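Side-chain contact in 450aa long hypothetical fmu protein (Pyrococcus horikoshii, PDB 2YXL), which probably methylates cytosine at carbon 5 in RNA, as a SAM-dependent member of the RsmB/NOP family that binds the cofactor analogue sinefungin: residues Glu185-Arg190 with Tyr228-Ser233. Residues are numbered along the deposited sequence; the frame is centred on the assembly and turned at random.
Sequences EWISIR and YNFDTS
The CG2 methyls of I187 and I189, alternate residues on one side of strand 186-191, both meet the F230 ring at its edge, near its plane. I187 CG2 and I189 CG2 each lie 4.1 Å from F230 CZ, so two branched side chains converge on the same end of the ring. In I187, chi1 -58° sets CG2 anti to the backbone N, at F230, while the extended chi2 (151°) carries CD1 to Y228. Y228 CD2 sits 3.7 Å above one face of the F230 ring, over its centre, and F230 CD2 lies at the edge of the Y228 ring, in its plane. Y228 OH and S233 OG share a hydrogen bond of 2.7 Å, and S233 OG in turn caps F236 N at the start of helix 234-237. F236 also meets F230 edge-to-face, and I241 and V243 of the neighbouring strand 241-243 pack on F230. The contact is looser at Y228, where I187 CD1 comes only to 4.4 Å from Y228 CB, and the loop then turns outward to the exposed D231 and T232. The loop between strand 221-225 and helix 234-237 thus packs on the 4-1-3-2 antiparallel sheet, as in the ferredoxin-like domain of RsmB/F-type methyltransferases.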
loop_
_atom_site.group_PDB
_atom_site.type_symbol
_atom_site.label_atom_id
_atom_site.label_comp_id
_atom_site.label_asym_id
_atom_site.label_seq_id
_atom_site.Cartn_x
_atom_site.Cartn_y
_atom_site.Cartn_z
ATOM N N GLU A 185 2.437 4.413 -14.009
ATOM C CA GLU A 185 3.315 3.266 -13.737
ATOM C C GLU A 185 4.510 3.648 -12.838
ATOM O O GLU A 185 5.618 3.136 -13.028
ATOM C CB GLU A 185 3.853 2.676 -15.053
ATOM C CG GLU A 185 2.829 2.474 -16.168
ATOM C CD GLU A 185 3.473 2.213 -17.527
ATOM O OE1 GLU A 185 3.986 1.094 -17.749
ATOM O OE2 GLU A 185 3.451 3.126 -18.382
ATOM N N TRP A 186 4.290 4.527 -11.859
ATOM C CA TRP A 186 5.393 5.082 -11.059
ATOM C C TRP A 186 5.591 4.421 -9.692
ATOM O O TRP A 186 4.629 4.098 -8.993
ATOM C CB TRP A 186 5.246 6.603 -10.905
ATOM C CG TRP A 186 5.339 7.339 -12.211
ATOM C CD1 TRP A 186 4.317 7.595 -13.080
ATOM C CD2 TRP A 186 6.520 7.897 -12.807
ATOM N NE1 TRP A 186 4.784 8.283 -14.175
ATOM C CE2 TRP A 186 6.133 8.482 -14.035
ATOM C CE3 TRP A 186 7.867 7.963 -12.422
ATOM C CZ2 TRP A 186 7.043 9.126 -14.882
ATOM C CZ3 TRP A 186 8.772 8.600 -13.264
ATOM C CH2 TRP A 186 8.354 9.175 -14.481
ATOM N N ILE A 187 6.857 4.229 -9.327
ATOM C CA ILE A 187 7.236 3.613 -8.061
ATOM C C ILE A 187 8.099 4.601 -7.284
ATOM O O ILE A 187 9.027 5.198 -7.837
ATOM C CB ILE A 187 8.013 2.289 -8.273
ATOM C CG1 ILE A 187 7.173 1.288 -9.077
ATOM C CG2 ILE A 187 8.430 1.676 -6.930
ATOM C CD1 ILE A 187 7.992 0.309 -9.914
ATOM N N SER A 188 7.784 4.765 -6.002
ATOM C CA SER A 188 8.498 5.688 -5.138
ATOM C C SER A 188 9.527 4.952 -4.282
ATOM O O SER A 188 9.205 3.960 -3.627
ATOM C CB SER A 188 7.504 6.449 -4.265
ATOM O OG SER A 188 8.159 7.446 -3.503
ATOM N N ILE A 189 10.768 5.437 -4.300
ATOM C CA ILE A 189 11.866 4.835 -3.533
ATOM C C ILE A 189 12.650 5.883 -2.742
ATOM O O ILE A 189 12.689 7.055 -3.120
ATOM C CB ILE A 189 12.856 4.025 -4.432
ATOM C CG1 ILE A 189 13.480 4.914 -5.520
ATOM C CG2 ILE A 189 12.170 2.799 -5.040
ATOM C CD1 ILE A 189 14.728 4.330 -6.165
ATOM N N ARG A 190 13.263 5.457 -1.638
ATOM C CA ARG A 190 14.146 6.327 -0.865
ATOM C C ARG A 190 15.591 5.869 -1.009
ATOM O O ARG A 190 15.874 4.669 -0.997
ATOM C CB ARG A 190 13.746 6.359 0.613
ATOM C CG ARG A 190 14.271 7.583 1.356
ATOM C CD ARG A 190 14.040 7.513 2.864
ATOM N NE ARG A 190 14.983 6.613 3.524
ATOM C CZ ARG A 190 14.663 5.440 4.069
ATOM N NH1 ARG A 190 13.407 5.002 4.061
ATOM N NH2 ARG A 190 15.607 4.706 4.637
ATOM N N TYR A 228 10.197 -2.311 -12.774
ATOM C CA TYR A 228 11.548 -2.374 -12.233
ATOM C C TYR A 228 11.725 -3.601 -11.345
ATOM O O TYR A 228 11.029 -3.760 -10.338
ATOM C CB TYR A 228 11.864 -1.098 -11.453
ATOM C CG TYR A 228 13.297 -0.991 -10.986
ATOM C CD1 TYR A 228 14.304 -0.582 -11.859
ATOM C CD2 TYR A 228 13.646 -1.285 -9.667
ATOM C CE1 TYR A 228 15.623 -0.477 -11.438
ATOM C CE2 TYR A 228 14.962 -1.182 -9.233
ATOM C CZ TYR A 228 15.945 -0.775 -10.124
ATOM O OH TYR A 228 17.252 -0.667 -9.709
ATOM N N ASN A 229 12.663 -4.461 -11.731
ATOM C CA ASN A 229 12.951 -5.682 -10.988
ATOM C C ASN A 229 13.914 -5.422 -9.828
ATOM O O ASN A 229 15.088 -5.110 -10.039
ATOM C CB ASN A 229 13.503 -6.756 -11.931
ATOM C CG ASN A 229 13.460 -8.154 -11.329
ATOM O OD1 ASN A 229 13.855 -9.125 -11.975
ATOM N ND2 ASN A 229 12.981 -8.264 -10.094
ATOM N N PHE A 230 13.400 -5.558 -8.607
ATOM C CA PHE A 230 14.172 -5.283 -7.393
ATOM C C PHE A 230 15.124 -6.410 -6.983
ATOM O O PHE A 230 16.177 -6.144 -6.398
ATOM C CB PHE A 230 13.241 -4.932 -6.226
ATOM C CG PHE A 230 12.664 -3.543 -6.304
ATOM C CD1 PHE A 230 11.354 -3.343 -6.733
ATOM C CD2 PHE A 230 13.426 -2.434 -5.942
ATOM C CE1 PHE A 230 10.812 -2.056 -6.804
ATOM C CE2 PHE A 230 12.895 -1.146 -6.013
ATOM C CZ PHE A 230 11.586 -0.956 -6.446
ATOM N N ASP A 231 14.760 -7.657 -7.284
ATOM C CA ASP A 231 15.599 -8.807 -6.916
ATOM C C ASP A 231 16.725 -9.111 -7.917
ATOM O O ASP A 231 17.437 -10.109 -7.775
ATOM C CB ASP A 231 14.760 -10.064 -6.604
ATOM C CG ASP A 231 13.665 -10.321 -7.627
ATOM O OD1 ASP A 231 12.731 -9.498 -7.726
ATOM O OD2 ASP A 231 13.725 -11.362 -8.315
ATOM N N THR A 232 16.878 -8.246 -8.919
ATOM C CA THR A 232 18.023 -8.296 -9.835
ATOM C C THR A 232 18.754 -6.951 -9.857
ATOM O O THR A 232 19.782 -6.801 -10.523
ATOM C CB THR A 232 17.613 -8.684 -11.277
ATOM O OG1 THR A 232 16.612 -7.778 -11.755
ATOM C CG2 THR A 232 17.084 -10.113 -11.336
ATOM N N SER A 233 18.214 -5.982 -9.122
ATOM C CA SER A 233 18.792 -4.644 -9.025
ATOM C C SER A 233 20.038 -4.625 -8.147
ATOM O O SER A 233 20.024 -5.134 -7.021
ATOM C CB SER A 233 17.758 -3.658 -8.477
ATOM O OG SER A 233 18.374 -2.456 -8.048
#